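Local coordinates for tail fiber protein (Acinetobacter phage AM24, PDB 5W5P), which is a trimeric phage tailspike that probably recognises, and may degrade, the capsular polysaccharide of Acinetobacter baumannii, at residues 145-150 / 179-184. Sequence-based numbering, arbitrary orientation.
Sequences FKMMTP and TGIFTS
The carbonyl oxygen of I181 receives a bent CA-H...O contact from P150 CA (3.3 Å, 136° at the hydrogen), while the CE methyl of M147 merely lies nearby, 3.9 Å from the same I181 O. In M147, present as selenomethionine, the bend at chi3 (55°) swings that methyl over one face of the F182 ring, with CE 4.2 Å from the ring centroid and 27° off its normal. Its SE lies obliquely to the same ring, a Met-aromatic contact, and also meets I181 CD1 at 4.0 Å. The other branch of I181, CG2, packs against M147 O at 3.6 Å. Farther along, P150 CB rests on G180 O (3.5 Å) and on the CG2 methyl of T183 (4.0 Å). These contacts illustrate how successive coils of a parallel beta-helix stack where their strands turn: 144-147 pairs with 172-175 before the bend, and 151-153 with 182-184 after it. V125 of helix 122-132 and V173 also touch M147, while T149 turns its hydroxyl to D120. Between the two segments the corner is therefore held by dispersion and weak C-H contacts, while directional hydrogen bonds of the turn go to neighbours such as D120 and S122.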
# COMPACT_ATOMS: atom_id res chain seq x y z
N PHE A 145 -5.94 -31.74 16.01
CA PHE A 145 -5.25 -31.77 17.29
C PHE A 145 -5.93 -30.84 18.29
O PHE A 145 -6.70 -29.95 17.92
CB PHE A 145 -3.78 -31.37 17.11
CG PHE A 145 -3.03 -32.23 16.14
CD1 PHE A 145 -2.35 -33.37 16.57
CD2 PHE A 145 -3.00 -31.92 14.79
CE1 PHE A 145 -1.65 -34.17 15.68
CE2 PHE A 145 -2.31 -32.71 13.89
CZ PHE A 145 -1.63 -33.84 14.33
N LYS A 146 -5.65 -31.07 19.57
CA LYS A 146 -6.14 -30.21 20.64
C LYS A 146 -4.97 -29.80 21.51
O LYS A 146 -4.28 -30.65 22.08
CB LYS A 146 -7.21 -30.92 21.48
CG LYS A 146 -7.58 -30.15 22.73
CD LYS A 146 -8.98 -30.49 23.19
CE LYS A 146 -8.99 -31.77 24.00
NZ LYS A 146 -10.38 -32.19 24.37
N MSE A 147 -4.74 -28.49 21.62
CA MSE A 147 -3.70 -27.96 22.49
C MSE A 147 -4.30 -27.10 23.60
O MSE A 147 -5.06 -26.17 23.34
CB MSE A 147 -2.69 -27.16 21.69
CG MSE A 147 -2.00 -27.95 20.59
SE MSE A 147 -0.80 -26.87 19.50
CE MSE A 147 0.33 -26.13 20.91
N MSE A 148 -3.96 -27.42 24.85
CA MSE A 148 -4.52 -26.71 26.00
C MSE A 148 -3.45 -26.18 26.94
O MSE A 148 -3.76 -25.61 27.99
CB MSE A 148 -5.46 -27.62 26.77
CG MSE A 148 -6.37 -28.45 25.90
SE MSE A 148 -7.40 -29.70 26.97
CE MSE A 148 -8.48 -28.41 27.97
N THR A 149 -2.19 -26.38 26.58
CA THR A 149 -1.06 -25.97 27.39
C THR A 149 -0.11 -25.18 26.50
O THR A 149 0.18 -25.61 25.37
CB THR A 149 -0.33 -27.18 27.99
OG1 THR A 149 -1.28 -28.02 28.67
CG2 THR A 149 0.76 -26.74 28.97
N PRO A 150 0.35 -24.01 26.94
CA PRO A 150 1.26 -23.22 26.09
C PRO A 150 2.51 -24.02 25.74
O PRO A 150 3.09 -24.70 26.59
CB PRO A 150 1.58 -22.00 26.95
CG PRO A 150 0.41 -21.88 27.88
CD PRO A 150 -0.02 -23.29 28.17
N THR A 179 -4.04 -17.34 27.24
CA THR A 179 -2.85 -16.51 27.05
C THR A 179 -2.14 -16.74 25.72
O THR A 179 -1.46 -15.83 25.24
CB THR A 179 -1.84 -16.76 28.18
OG1 THR A 179 -1.38 -18.12 28.13
CG2 THR A 179 -2.48 -16.49 29.54
N GLY A 180 -2.28 -17.92 25.11
CA GLY A 180 -1.60 -18.24 23.87
C GLY A 180 -0.95 -19.62 23.88
O GLY A 180 -0.04 -19.86 24.68
N ILE A 181 -1.41 -20.52 23.01
CA ILE A 181 -0.85 -21.87 22.99
C ILE A 181 0.60 -21.87 22.53
O ILE A 181 1.32 -22.85 22.77
CB ILE A 181 -1.66 -22.83 22.10
CG1 ILE A 181 -1.98 -22.17 20.76
CG2 ILE A 181 -2.92 -23.30 22.82
CD1 ILE A 181 -2.22 -23.16 19.65
N PHE A 182 1.05 -20.81 21.88
CA PHE A 182 2.43 -20.66 21.46
C PHE A 182 3.02 -19.43 22.14
O PHE A 182 2.42 -18.35 22.10
CB PHE A 182 2.55 -20.57 19.94
CG PHE A 182 2.34 -21.88 19.24
CD1 PHE A 182 3.24 -22.92 19.43
CD2 PHE A 182 1.24 -22.08 18.43
CE1 PHE A 182 3.05 -24.14 18.80
CE2 PHE A 182 1.04 -23.30 17.80
CZ PHE A 182 1.95 -24.33 17.98
N THR A 183 4.16 -19.61 22.79
CA THR A 183 4.83 -18.53 23.50
C THR A 183 6.33 -18.81 23.46
O THR A 183 6.79 -19.71 22.75
CB THR A 183 4.29 -18.42 24.94
OG1 THR A 183 4.88 -17.29 25.59
CG2 THR A 183 4.62 -19.68 25.73
N SER A 184 7.09 -18.03 24.21
CA SER A 184 8.52 -18.28 24.32
C SER A 184 8.77 -19.33 25.40
O SER A 184 8.14 -19.32 26.45
CB SER A 184 9.27 -16.99 24.65
OG SER A 184 9.00 -16.57 25.98